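Local atomic coordinates of ribosomal protein L11 methyltransferase (Lactobacillus delbrueckii subsp. bulgaricus ATCC BAA-365, PDB entry 3GRZ), a protein that probably transfers methyl groups from S-adenosyl-L-methionine to lysines of ribosomal protein L11, and is seen here as its C-terminal, cofactor-binding methyltransferase part. Residues I6-I14 with H44-E55; S71-K80 with N102-I111. All blocks are in the same frame, centred on the assembly; numbering follows the deposited sequence.

Contact 1: residues I6-I14 with H44-E55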
ATOM      1  N   ILE B   6      -1.239  16.639  -1.954  1.00 43.81           N
ATOM      2  CA  ILE B   6      -0.410  15.485  -2.267  1.00 40.73           C
ATOM      3  C   ILE B   6      -1.260  14.259  -1.959  1.00 40.39           C
ATOM      4  O   ILE B   6      -1.441  13.902  -0.797  1.00 36.31           O
ATOM      5  CB  ILE B   6       0.903  15.463  -1.423  1.00 42.63           C
ATOM      6  CG1 ILE B   6       1.652  16.802  -1.497  1.00 46.40           C
ATOM      7  CG2 ILE B   6       1.809  14.286  -1.822  1.00 48.20           C
ATOM      8  CD1 ILE B   6       2.083  17.234  -2.890  1.00 56.98           C
ATOM      9  N   ASN B   7      -1.823  13.645  -2.997  1.00 38.48           N
ATOM     10  CA  ASN B   7      -2.538  12.376  -2.834  1.00 46.94           C
ATOM     11  C   ASN B   7      -1.553  11.230  -2.590  1.00 46.44           C
ATOM     12  O   ASN B   7      -0.688  10.972  -3.419  1.00 54.28           O
ATOM     13  CB  ASN B   7      -3.385  12.075  -4.066  1.00 46.36           C
ATOM     14  CG  ASN B   7      -4.651  12.880  -4.109  1.00 47.46           C
ATOM     15  OD1 ASN B   7      -5.434  12.891  -3.155  1.00 46.09           O
ATOM     16  ND2 ASN B   7      -4.878  13.549  -5.224  1.00 53.65           N
ATOM     17  N   LEU B   8      -1.666  10.566  -1.448  1.00 44.12           N
ATOM     18  CA  LEU B   8      -0.784   9.438  -1.157  1.00 46.35           C
ATOM     19  C   LEU B   8      -1.457   8.115  -1.516  1.00 43.37           C
ATOM     20  O   LEU B   8      -0.852   7.251  -2.152  1.00 46.57           O
ATOM     21  CB  LEU B   8      -0.355   9.439   0.313  1.00 44.67           C
ATOM     22  CG  LEU B   8       0.656  10.505   0.750  1.00 48.57           C
ATOM     23  CD1 LEU B   8       0.906  10.376   2.226  1.00 54.74           C
ATOM     24  CD2 LEU B   8       1.964  10.405  -0.012  1.00 48.60           C
ATOM     25  N   SER B   9      -2.715   7.981  -1.108  1.00 43.50           N
ATOM     26  CA  SER B   9      -3.504   6.778  -1.347  1.00 40.64           C
ATOM     27  C   SER B   9      -4.984   7.121  -1.351  1.00 41.71           C
ATOM     28  O   SER B   9      -5.357   8.290  -1.208  1.00 39.53           O
ATOM     29  CB  SER B   9      -3.196   5.721  -0.278  1.00 44.53           C
ATOM     30  OG  SER B   9      -3.743   6.058   0.984  1.00 42.19           O
ATOM     31  N   ARG B  10      -5.813   6.091  -1.510  1.00 35.31           N
ATOM     32  CA  ARG B  10      -7.254   6.167  -1.343  1.00 35.07           C
ATOM     33  C   ARG B  10      -7.675   6.762   0.010  1.00 35.72           C
ATOM     34  O   ARG B  10      -8.705   7.443   0.114  1.00 35.77           O
ATOM     35  CB  ARG B  10      -7.854   4.755  -1.533  1.00 38.12           C
ATOM     36  CG  ARG B  10      -9.319   4.553  -1.110  1.00 38.09           C
ATOM     37  CD  ARG B  10     -10.290   5.402  -1.917  1.00 39.86           C
ATOM     38  NE  ARG B  10     -11.690   5.288  -1.496  1.00 35.33           N
ATOM     39  CZ  ARG B  10     -12.211   5.871  -0.415  1.00 42.81           C
ATOM     40  NH1 ARG B  10     -11.464   6.626   0.383  1.00 40.45           N
ATOM     41  NH2 ARG B  10     -13.494   5.701  -0.130  1.00 38.49           N
ATOM     42  N   HIS B  11      -6.880   6.504   1.039  1.00 34.72           N
ATOM     43  CA  HIS B  11      -7.264   6.904   2.381  1.00 38.32           C
ATOM     44  C   HIS B  11      -6.397   8.001   2.991  1.00 40.24           C
ATOM     45  O   HIS B  11      -6.597   8.351   4.146  1.00 44.50           O
ATOM     46  CB  HIS B  11      -7.310   5.679   3.296  1.00 41.53           C
ATOM     47  CG  HIS B  11      -8.379   4.700   2.928  1.00 42.10           C
ATOM     48  ND1 HIS B  11      -8.109   3.515   2.277  1.00 40.64           N
ATOM     49  CD2 HIS B  11      -9.723   4.741   3.096  1.00 38.29           C
ATOM     50  CE1 HIS B  11      -9.239   2.861   2.076  1.00 38.36           C
ATOM     51  NE2 HIS B  11     -10.232   3.583   2.562  1.00 40.82           N
ATOM     52  N   LEU B  12      -5.446   8.541   2.229  1.00 34.47           N
ATOM     53  CA  LEU B  12      -4.587   9.602   2.740  1.00 37.65           C
ATOM     54  C   LEU B  12      -4.174  10.629   1.691  1.00 38.85           C
ATOM     55  O   LEU B  12      -3.643  10.272   0.635  1.00 37.11           O
ATOM     56  CB  LEU B  12      -3.322   9.006   3.338  1.00 40.58           C
ATOM     57  CG  LEU B  12      -3.034   9.469   4.752  1.00 57.49           C
ATOM     58  CD1 LEU B  12      -3.422   8.355   5.736  1.00 52.23           C
ATOM     59  CD2 LEU B  12      -1.568   9.828   4.853  1.00 58.38           C
ATOM     60  N   ALA B  13      -4.416  11.904   2.001  1.00 32.23           N
ATOM     61  CA  ALA B  13      -3.857  13.011   1.252  1.00 32.46           C
ATOM     62  C   ALA B  13      -3.209  14.020   2.207  1.00 32.73           C
ATOM     63  O   ALA B  13      -3.585  14.127   3.387  1.00 34.05           O
ATOM     64  CB  ALA B  13      -4.939  13.682   0.355  1.00 33.73           C
ATOM     65  N   ILE B  14      -2.202  14.726   1.713  1.00 32.00           N
ATOM     66  CA  ILE B  14      -1.530  15.748   2.508  1.00 32.19           C
ATOM     67  C   ILE B  14      -1.844  17.099   1.887  1.00 38.32           C
ATOM     68  O   ILE B  14      -1.798  17.259   0.666  1.00 35.06           O
ATOM     69  CB  ILE B  14       0.001  15.559   2.568  1.00 35.84           C
ATOM     70  CG1 ILE B  14       0.378  14.187   3.116  1.00 37.49           C
ATOM     71  CG2 ILE B  14       0.662  16.647   3.424  1.00 38.45           C
ATOM     72  CD1 ILE B  14       1.867  13.900   2.962  1.00 46.63           C
ATOM     73  N   HIS B  44       8.239  13.044  -1.030  1.00 47.12           N
ATOM     74  CA  HIS B  44       6.901  12.496  -1.260  1.00 45.75           C
ATOM     75  C   HIS B  44       6.897  11.004  -1.558  1.00 40.49           C
ATOM     76  O   HIS B  44       6.033  10.283  -1.044  1.00 37.95           O
ATOM     77  CB  HIS B  44       6.188  13.255  -2.378  1.00 49.30           C
ATOM     78  CG  HIS B  44       6.090  14.729  -2.132  1.00 63.74           C
ATOM     79  ND1 HIS B  44       5.608  15.256  -0.952  1.00 70.80           N
ATOM     80  CD2 HIS B  44       6.418  15.786  -2.912  1.00 69.53           C
ATOM     81  CE1 HIS B  44       5.645  16.575  -1.016  1.00 75.93           C
ATOM     82  NE2 HIS B  44       6.131  16.922  -2.195  1.00 75.71           N
ATOM     83  N   GLN B  45       7.858  10.558  -2.374  1.00 39.86           N
ATOM     84  CA  GLN B  45       8.055   9.138  -2.667  1.00 37.99           C
ATOM     85  C   GLN B  45       8.294   8.316  -1.391  1.00 32.62           C
ATOM     86  O   GLN B  45       7.654   7.285  -1.192  1.00 30.59           O
ATOM     87  CB  GLN B  45       9.184   8.912  -3.696  1.00 40.88           C
ATOM     88  CG  GLN B  45       8.692   8.608  -5.131  1.00 50.39           C
ATOM     89  CD  GLN B  45       9.779   8.705  -6.238  1.00 52.20           C
ATOM     90  OE1 GLN B  45      10.895   9.210  -6.024  1.00 50.47           O
ATOM     91  NE2 GLN B  45       9.431   8.222  -7.440  1.00 42.21           N
ATOM     92  N   THR B  46       9.182   8.780  -0.522  1.00 29.14           N
ATOM     93  CA  THR B  46       9.547   7.987   0.651  1.00 33.57           C
ATOM     94  C   THR B  46       8.430   7.991   1.682  1.00 37.66           C
ATOM     95  O   THR B  46       8.198   6.978   2.349  1.00 35.04           O
ATOM     96  CB  THR B  46      10.879   8.442   1.289  1.00 35.38           C
ATOM     97  OG1 THR B  46      10.748   9.786   1.753  1.00 33.44           O
ATOM     98  CG2 THR B  46      12.024   8.354   0.271  1.00 35.41           C
ATOM     99  N   THR B  47       7.722   9.123   1.779  1.00 30.19           N
ATOM    100  CA  THR B  47       6.541   9.221   2.622  1.00 28.14           C
ATOM    101  C   THR B  47       5.491   8.201   2.173  1.00 26.66           C
ATOM    102  O   THR B  47       4.959   7.483   2.999  1.00 26.66           O
ATOM    103  CB  THR B  47       5.973  10.677   2.642  1.00 24.87           C
ATOM    104  OG1 THR B  47       6.923  11.522   3.288  1.00 33.19           O
ATOM    105  CG2 THR B  47       4.661  10.773   3.397  1.00 32.37           C
ATOM    106  N   GLN B  48       5.217   8.130   0.867  1.00 29.71           N
ATOM    107  CA  GLN B  48       4.234   7.187   0.344  1.00 29.04           C
ATOM    108  C   GLN B  48       4.617   5.718   0.630  1.00 27.36           C
ATOM    109  O   GLN B  48       3.759   4.926   0.984  1.00 25.56           O
ATOM    110  CB  GLN B  48       4.030   7.387  -1.160  1.00 35.54           C
ATOM    111  CG  GLN B  48       2.944   6.477  -1.752  1.00 37.77           C
ATOM    112  CD  GLN B  48       2.794   6.633  -3.247  1.00 36.12           C
ATOM    113  OE1 GLN B  48       3.679   6.249  -4.019  1.00 39.47           O
ATOM    114  NE2 GLN B  48       1.669   7.211  -3.671  1.00 36.89           N
ATOM    115  N   LEU B  49       5.896   5.367   0.479  1.00 27.06           N
ATOM    116  CA  LEU B  49       6.340   3.982   0.730  1.00 29.60           C
ATOM    117  C   LEU B  49       6.091   3.603   2.178  1.00 28.89           C
ATOM    118  O   LEU B  49       5.503   2.546   2.469  1.00 29.42           O
ATOM    119  CB  LEU B  49       7.815   3.774   0.333  1.00 30.25           C
ATOM    120  CG  LEU B  49       8.149   4.030  -1.153  1.00 34.74           C
ATOM    121  CD1 LEU B  49       9.584   3.661  -1.493  1.00 32.16           C
ATOM    122  CD2 LEU B  49       7.161   3.318  -2.080  1.00 32.81           C
ATOM    123  N   ALA B  50       6.501   4.486   3.088  1.00 30.02           N
ATOM    124  CA  ALA B  50       6.268   4.285   4.525  1.00 28.60           C
ATOM    125  C   ALA B  50       4.769   4.162   4.837  1.00 26.90           C
ATOM    126  O   ALA B  50       4.355   3.234   5.534  1.00 29.02           O
ATOM    127  CB  ALA B  50       6.913   5.408   5.339  1.00 29.64           C
ATOM    128  N   MET B  51       3.957   5.058   4.268  1.00 30.92           N
ATOM    129  CA  MET B  51       2.500   5.013   4.444  1.00 30.54           C
ATOM    130  C   MET B  51       1.828   3.733   3.969  1.00 31.58           C
ATOM    131  O   MET B  51       0.902   3.246   4.627  1.00 35.11           O
ATOM    132  CB  MET B  51       1.803   6.206   3.757  1.00 29.77           C
ATOM    133  CG  MET B  51       1.991   7.532   4.453  1.00 41.93           C
ATOM    134  SD  MET B  51       1.414   7.534   6.158  1.00 44.09           S
ATOM    135  CE  MET B  51      -0.102   6.549   6.042  1.00 43.75           C
ATOM    136  N   LEU B  52       2.268   3.209   2.822  1.00 34.66           N
ATOM    137  CA  LEU B  52       1.750   1.929   2.303  1.00 31.67           C
ATOM    138  C   LEU B  52       2.076   0.783   3.254  1.00 31.58           C
ATOM    139  O   LEU B  52       1.252  -0.107   3.461  1.00 31.71           O
ATOM    140  CB  LEU B  52       2.292   1.629   0.903  1.00 38.38           C
ATOM    141  CG  LEU B  52       1.815   2.542  -0.229  1.00 41.11           C
ATOM    142  CD1 LEU B  52       2.512   2.206  -1.563  1.00 41.51           C
ATOM    143  CD2 LEU B  52       0.294   2.507  -0.371  1.00 36.90           C
ATOM    144  N   GLY B  53       3.272   0.819   3.834  1.00 31.13           N
ATOM    145  CA  GLY B  53       3.653  -0.142   4.869  1.00 29.10           C
ATOM    146  C   GLY B  53       2.783  -0.059   6.114  1.00 27.83           C
ATOM    147  O   GLY B  53       2.452  -1.091   6.711  1.00 31.51           O
ATOM    148  N   ILE B  54       2.436   1.165   6.527  1.00 29.29           N
ATOM    149  CA  ILE B  54       1.591   1.367   7.710  1.00 29.63           C
ATOM    150  C   ILE B  54       0.171   0.885   7.417  1.00 29.50           C
ATOM    151  O   ILE B  54      -0.446   0.197   8.239  1.00 28.96           O
ATOM    152  CB  ILE B  54       1.577   2.840   8.194  1.00 28.78           C
ATOM    153  CG1 ILE B  54       2.974   3.294   8.601  1.00 26.03           C
ATOM    154  CG2 ILE B  54       0.616   3.027   9.387  1.00 23.52           C
ATOM    155  CD1 ILE B  54       3.084   4.812   8.841  1.00 28.42           C
ATOM    156  N   GLU B  55      -0.323   1.210   6.226  1.00 29.40           N
ATOM    157  CA  GLU B  55      -1.646   0.770   5.779  1.00 31.89           C
ATOM    158  C   GLU B  55      -1.734  -0.768   5.765  1.00 34.65           C
ATOM    159  O   GLU B  55      -2.748  -1.339   6.156  1.00 33.10           O
ATOM    160  CB  GLU B  55      -1.951   1.363   4.389  1.00 40.84           C
ATOM    161  CG  GLU B  55      -3.185   0.802   3.666  1.00 43.14           C
ATOM    162  CD  GLU B  55      -4.504   1.330   4.216  1.00 48.35           C
ATOM    163  OE1 GLU B  55      -4.498   2.367   4.913  1.00 49.80           O
ATOM    164  OE2 GLU B  55      -5.557   0.705   3.951  1.00 47.75           O
TER
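Gln-48 reaches Leu-8 with its chain drawn out straight, CG anti to the backbone N (chi1 -177°), which carries the amide from the helix to the strand backbone. There Gln-48 NE2 donates to Leu-8 O at 2.9 Å, in the carbonyl plane and on a lone pair, while OE1 accepts from Arg-56 NE of the second subunit. With an alanine in place of Gln-48, Leu-8 O would probably lose this donor, and Arg-56 of the second subunit this acceptor. Leu-8, its CG anti to the carbonyl carbon (chi1 -73°), splits its methyls over the helix: CD2 slides alongside Gln-48 CB, and CD1 lies 3.8 Å from Met-51 CG and 4.0 Å from Thr-47 CG2. Met-51 sets its CE against both methyls of Leu-12, 3.8 Å from CD1 and from CD2. At the outer end Ile-6 CD1 sits over a face of the His-44 ring, 4.3 Å from its centroid, a CH-pi contact. His-11 and Glu-55 come near each other but find their hydrogen-bond partners in Glu-55 and His-11 of the second subunit. Thr-47, a predicted S-adenosyl-L-methionine ligand, turns its methyl to the hairpin while OG1 bonds Asn-43 O. The hairpin of strands 6-9 and 12-16 thus packs on helix 44-57, where Met-51 and Ala-50 also meet helix 73-80 and Leu-49 and Leu-52 meet strand 177-185.

Contact 2: residues S71-K80 with N102-I111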
ATOM      1  N   SER B  71       8.633  16.189  10.516  1.00 32.32           N
ATOM      2  CA  SER B  71       7.409  16.983  10.547  1.00 30.17           C
ATOM      3  C   SER B  71       6.299  16.326  11.381  1.00 30.13           C
ATOM      4  O   SER B  71       5.295  16.973  11.710  1.00 29.07           O
ATOM      5  CB  SER B  71       6.895  17.163   9.126  1.00 29.65           C
ATOM      6  OG  SER B  71       6.404  15.926   8.644  1.00 31.91           O
ATOM      7  N   GLY B  72       6.467  15.037  11.674  1.00 30.72           N
ATOM      8  CA  GLY B  72       5.461  14.249  12.403  1.00 34.00           C
ATOM      9  C   GLY B  72       4.454  13.545  11.512  1.00 28.31           C
ATOM     10  O   GLY B  72       3.537  12.908  12.011  1.00 32.95           O
ATOM     11  N   ILE B  73       4.616  13.663  10.188  1.00 27.87           N
ATOM     12  CA  ILE B  73       3.632  13.137   9.221  1.00 32.26           C
ATOM     13  C   ILE B  73       3.236  11.660   9.488  1.00 29.28           C
ATOM     14  O   ILE B  73       2.045  11.342   9.577  1.00 29.15           O
ATOM     15  CB  ILE B  73       4.088  13.373   7.723  1.00 32.56           C
ATOM     16  CG1 ILE B  73       3.100  12.783   6.713  1.00 32.85           C
ATOM     17  CG2 ILE B  73       5.497  12.825   7.437  1.00 26.71           C
ATOM     18  CD1 ILE B  73       1.761  13.448   6.699  1.00 40.41           C
ATOM     19  N   LEU B  74       4.236  10.789   9.650  1.00 25.57           N
ATOM     20  CA  LEU B  74       3.970   9.366   9.847  1.00 29.43           C
ATOM     21  C   LEU B  74       3.350   9.065  11.214  1.00 30.72           C
ATOM     22  O   LEU B  74       2.465   8.211  11.313  1.00 31.22           O
ATOM     23  CB  LEU B  74       5.220   8.527   9.606  1.00 26.39           C
ATOM     24  CG  LEU B  74       5.915   8.621   8.239  1.00 31.29           C
ATOM     25  CD1 LEU B  74       7.137   7.717   8.205  1.00 29.19           C
ATOM     26  CD2 LEU B  74       4.968   8.304   7.077  1.00 27.94           C
ATOM     27  N   ALA B  75       3.779   9.784  12.255  1.00 29.49           N
ATOM     28  CA  ALA B  75       3.160   9.650  13.585  1.00 31.02           C
ATOM     29  C   ALA B  75       1.686  10.041  13.518  1.00 26.76           C
ATOM     30  O   ALA B  75       0.827   9.348  14.061  1.00 27.76           O
ATOM     31  CB  ALA B  75       3.901  10.503  14.626  1.00 27.98           C
ATOM     32  N   ILE B  76       1.399  11.135  12.820  1.00 26.89           N
ATOM     33  CA  ILE B  76       0.021  11.614  12.653  1.00 28.23           C
ATOM     34  C   ILE B  76      -0.844  10.614  11.862  1.00 29.54           C
ATOM     35  O   ILE B  76      -1.966  10.314  12.241  1.00 29.01           O
ATOM     36  CB  ILE B  76       0.006  13.014  11.978  1.00 27.76           C
ATOM     37  CG1 ILE B  76       0.570  14.061  12.952  1.00 24.66           C
ATOM     38  CG2 ILE B  76      -1.416  13.420  11.513  1.00 28.57           C
ATOM     39  CD1 ILE B  76       1.089  15.332  12.246  1.00 35.08           C
ATOM     40  N   ALA B  77      -0.305  10.114  10.761  1.00 30.27           N
ATOM     41  CA  ALA B  77      -0.997   9.134   9.944  1.00 30.73           C
ATOM     42  C   ALA B  77      -1.264   7.841  10.705  1.00 28.53           C
ATOM     43  O   ALA B  77      -2.353   7.288  10.612  1.00 29.97           O
ATOM     44  CB  ALA B  77      -0.192   8.850   8.725  1.00 30.70           C
ATOM     45  N   ALA B  78      -0.276   7.379  11.468  1.00 28.19           N
ATOM     46  CA  ALA B  78      -0.453   6.195  12.301  1.00 29.92           C
ATOM     47  C   ALA B  78      -1.586   6.395  13.300  1.00 29.89           C
ATOM     48  O   ALA B  78      -2.410   5.496  13.479  1.00 31.68           O
ATOM     49  CB  ALA B  78       0.854   5.837  13.024  1.00 21.64           C
ATOM     50  N   HIS B  79      -1.639   7.581  13.925  1.00 30.49           N
ATOM     51  CA  HIS B  79      -2.691   7.903  14.909  1.00 27.51           C
ATOM     52  C   HIS B  79      -4.067   7.838  14.252  1.00 30.40           C
ATOM     53  O   HIS B  79      -4.996   7.228  14.788  1.00 30.15           O
ATOM     54  CB  HIS B  79      -2.448   9.284  15.547  1.00 26.23           C
ATOM     55  CG  HIS B  79      -3.418   9.637  16.629  1.00 33.56           C
ATOM     56  ND1 HIS B  79      -4.669  10.161  16.372  1.00 33.15           N
ATOM     57  CD2 HIS B  79      -3.317   9.550  17.976  1.00 31.33           C
ATOM     58  CE1 HIS B  79      -5.300  10.369  17.512  1.00 30.16           C
ATOM     59  NE2 HIS B  79      -4.502  10.010  18.500  1.00 37.74           N
ATOM     60  N   LYS B  80      -4.185   8.464  13.086  1.00 28.90           N
ATOM     61  CA  LYS B  80      -5.457   8.503  12.353  1.00 34.21           C
ATOM     62  C   LYS B  80      -5.896   7.110  11.875  1.00 35.82           C
ATOM     63  O   LYS B  80      -7.093   6.808  11.834  1.00 32.66           O
ATOM     64  CB  LYS B  80      -5.349   9.462  11.175  1.00 33.65           C
ATOM     65  CG  LYS B  80      -5.427  10.922  11.602  1.00 41.83           C
ATOM     66  CD  LYS B  80      -4.802  11.822  10.565  1.00 57.11           C
ATOM     67  CE  LYS B  80      -5.135  13.285  10.809  1.00 64.34           C
ATOM     68  NZ  LYS B  80      -6.598  13.548  10.869  1.00 57.61           N
ATOM     69  N   ASN B 102       1.904  20.412  13.884  1.00 31.86           N
ATOM     70  CA  ASN B 102       1.214  19.667  12.821  1.00 24.57           C
ATOM     71  C   ASN B 102       0.159  18.713  13.391  1.00 26.35           C
ATOM     72  O   ASN B 102      -0.947  18.634  12.847  1.00 28.21           O
ATOM     73  CB  ASN B 102       2.187  18.932  11.891  1.00 23.66           C
ATOM     74  CG  ASN B 102       2.959  19.873  10.958  1.00 30.19           C
ATOM     75  OD1 ASN B 102       2.445  20.903  10.525  1.00 32.13           O
ATOM     76  ND2 ASN B 102       4.194  19.504  10.638  1.00 31.67           N
ATOM     77  N   ALA B 103       0.463  18.029  14.502  1.00 28.83           N
ATOM     78  CA  ALA B 103      -0.571  17.178  15.158  1.00 32.26           C
ATOM     79  C   ALA B 103      -1.814  17.995  15.519  1.00 31.45           C
ATOM     80  O   ALA B 103      -2.950  17.606  15.196  1.00 30.07           O
ATOM     81  CB  ALA B 103      -0.022  16.472  16.389  1.00 28.85           C
ATOM     82  N   ALA B 104      -1.574  19.143  16.162  1.00 33.74           N
ATOM     83  CA  ALA B 104      -2.616  20.064  16.613  1.00 29.43           C
ATOM     84  C   ALA B 104      -3.464  20.587  15.456  1.00 28.38           C
ATOM     85  O   ALA B 104      -4.682  20.709  15.595  1.00 36.59           O
ATOM     86  CB  ALA B 104      -1.995  21.226  17.389  1.00 29.81           C
ATOM     87  N   LEU B 105      -2.831  20.880  14.316  1.00 29.82           N
ATOM     88  CA  LEU B 105      -3.574  21.266  13.094  1.00 31.00           C
ATOM     89  C   LEU B 105      -4.548  20.192  12.652  1.00 30.38           C
ATOM     90  O   LEU B 105      -5.529  20.471  11.949  1.00 32.70           O
ATOM     91  CB  LEU B 105      -2.629  21.573  11.924  1.00 32.64           C
ATOM     92  CG  LEU B 105      -1.817  22.871  11.939  1.00 38.90           C
ATOM     93  CD1 LEU B 105      -0.770  22.804  10.834  1.00 40.36           C
ATOM     94  CD2 LEU B 105      -2.719  24.137  11.822  1.00 32.01           C
ATOM     95  N   ASN B 106      -4.276  18.950  13.050  1.00 30.02           N
ATOM     96  CA  ASN B 106      -5.157  17.854  12.694  1.00 34.09           C
ATOM     97  C   ASN B 106      -6.027  17.400  13.861  1.00 35.85           C
ATOM     98  O   ASN B 106      -6.655  16.349  13.794  1.00 35.87           O
ATOM     99  CB  ASN B 106      -4.336  16.712  12.088  1.00 34.00           C
ATOM    100  CG  ASN B 106      -3.734  17.096  10.748  1.00 31.06           C
ATOM    101  OD1 ASN B 106      -4.441  17.194   9.748  1.00 33.56           O
ATOM    102  ND2 ASN B 106      -2.432  17.355  10.732  1.00 31.34           N
ATOM    103  N   GLY B 107      -6.045  18.207  14.924  1.00 36.99           N
ATOM    104  CA  GLY B 107      -6.882  17.969  16.098  1.00 36.59           C
ATOM    105  C   GLY B 107      -6.392  16.840  16.983  1.00 34.31           C
ATOM    106  O   GLY B 107      -7.186  16.209  17.673  1.00 36.16           O
ATOM    107  N   ILE B 108      -5.084  16.596  16.966  1.00 30.20           N
ATOM    108  CA  ILE B 108      -4.469  15.505  17.720  1.00 32.09           C
ATOM    109  C   ILE B 108      -3.554  16.099  18.768  1.00 31.07           C
ATOM    110  O   ILE B 108      -2.640  16.853  18.426  1.00 26.90           O
ATOM    111  CB  ILE B 108      -3.641  14.542  16.795  1.00 34.71           C
ATOM    112  CG1 ILE B 108      -4.545  13.851  15.764  1.00 30.11           C
ATOM    113  CG2 ILE B 108      -2.894  13.481  17.616  1.00 32.28           C
ATOM    114  CD1 ILE B 108      -3.762  13.217  14.584  1.00 30.41           C
ATOM    115  N   TYR B 109      -3.790  15.739  20.031  1.00 31.99           N
ATOM    116  CA  TYR B 109      -3.077  16.338  21.169  1.00 33.54           C
ATOM    117  C   TYR B 109      -2.387  15.294  22.040  1.00 37.03           C
ATOM    118  O   TYR B 109      -1.644  15.643  22.958  1.00 38.23           O
ATOM    119  CB  TYR B 109      -4.016  17.249  21.984  1.00 28.35           C
ATOM    120  CG  TYR B 109      -4.572  18.377  21.136  1.00 31.52           C
ATOM    121  CD1 TYR B 109      -3.821  19.540  20.913  1.00 27.57           C
ATOM    122  CD2 TYR B 109      -5.810  18.263  20.505  1.00 33.45           C
ATOM    123  CE1 TYR B 109      -4.301  20.558  20.112  1.00 26.76           C
ATOM    124  CE2 TYR B 109      -6.302  19.294  19.693  1.00 31.50           C
ATOM    125  CZ  TYR B 109      -5.535  20.429  19.502  1.00 30.31           C
ATOM    126  OH  TYR B 109      -5.995  21.453  18.703  1.00 32.73           O
ATOM    127  N   ASP B 110      -2.595  14.015  21.710  1.00 38.28           N
ATOM    128  CA  ASP B 110      -2.075  12.897  22.505  1.00 34.32           C
ATOM    129  C   ASP B 110      -0.957  12.068  21.874  1.00 36.24           C
ATOM    130  O   ASP B 110      -0.720  10.944  22.305  1.00 36.85           O
ATOM    131  CB  ASP B 110      -3.217  11.964  22.955  1.00 35.67           C
ATOM    132  CG  ASP B 110      -3.944  11.295  21.791  1.00 38.73           C
ATOM    133  OD1 ASP B 110      -3.674  11.606  20.615  1.00 40.64           O
ATOM    134  OD2 ASP B 110      -4.820  10.459  22.064  1.00 42.09           O
ATOM    135  N   ILE B 111      -0.274  12.596  20.862  1.00 33.90           N
ATOM    136  CA  ILE B 111       0.945  11.937  20.395  1.00 31.84           C
ATOM    137  C   ILE B 111       2.084  12.268  21.362  1.00 34.44           C
ATOM    138  O   ILE B 111       2.368  13.442  21.598  1.00 31.32           O
ATOM    139  CB  ILE B 111       1.320  12.322  18.942  1.00 30.88           C
ATOM    140  CG1 ILE B 111       0.328  11.679  17.959  1.00 28.63           C
ATOM    141  CG2 ILE B 111       2.758  11.867  18.625  1.00 28.71           C
ATOM    142  CD1 ILE B 111       0.451  12.133  16.504  1.00 31.20           C
TER
HETATM  143  O   HOH W   1      -6.899  16.084   9.947  1.00 51.46           O
HETATM  144  O   HOH W   2      -7.303  13.181  13.395  1.00 56.11           O
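The His-79 ring carries Ile-108 on one face, CG2 standing 3.8 Å from the centroid and almost on the ring normal in a CH-pi contact, while the carboxylate of Asp-110 comes to the NE2 end. Its OD2 lies at the ring edge, in plane, but OD1 takes the bond from NE2, a weak one at 116°. Both segments belong to the Rossmann-like methyltransferase fold: helix 73-80 follows a glycine-rich turn consistent with the GxGxxA pattern of Rossmann-type cofactor sites, and 102-111 is the end of helix 93-105 with the loop leading to strand 112-115. At the N-cap position, a side chain on Gly-72 would run into the carbonyl O of Ser-71. Beside it, Asn-102 ND2 donates to Ser-71 O at 3.0 Å, straight at 178° and in both the carbonyl and the amide planes, while its OD1 accepts from Asp-34 N. Ile-76 fills the middle. With CG1 anti to the carbonyl carbon (chi1 -69°), Ile-76 CD1 reaches 3.6 Å from Ala-103 N, while CG2 meets Ile-108 CD1 and CG1 meets Ile-111 CD1. Gly-107 ends the helix as the C-prime residue of a Schellman motif, its positive phi letting the chain turn so that Ile-108 N reaches Ala-103 O. Facing strand 29-33, the Lys-80 chain crosses Asn-106, Lys-80 CE 3.7 Å from Asn-106 CB, and NZ forms a salt bridge with Glu-29. One water accepts from Lys-80 NZ at 2.7 Å and donates at 2.7 Å to Asn-106 OD1, which also accepts from Arg-32 N.

In the fold
Each contact mixes buried residues with a more open margin, and they share no segment. Contact 1 sets a beta hairpin against helix 44-57, whereas contact 2 joins helix 73-80 to the end of helix 93-105 and its loop. The two meet where the helices pack: Met-51 SD lies 3.3 Å from Ala-77 CB, and Ala-50 faces Leu-74. In contact 1 several polar ends, of His-11, Glu-55 and Gln-48, bond the second subunit. Contact 2 touches no other chain of the assembly, and Lys-80, Asn-102 and Asn-106 find partners in Glu-29, Asp-34 and Arg-32. Contact 1 contains the predicted cofactor ligand Thr-47, while contact 2 holds the last glycine of the glycine-rich turn, Gly-72.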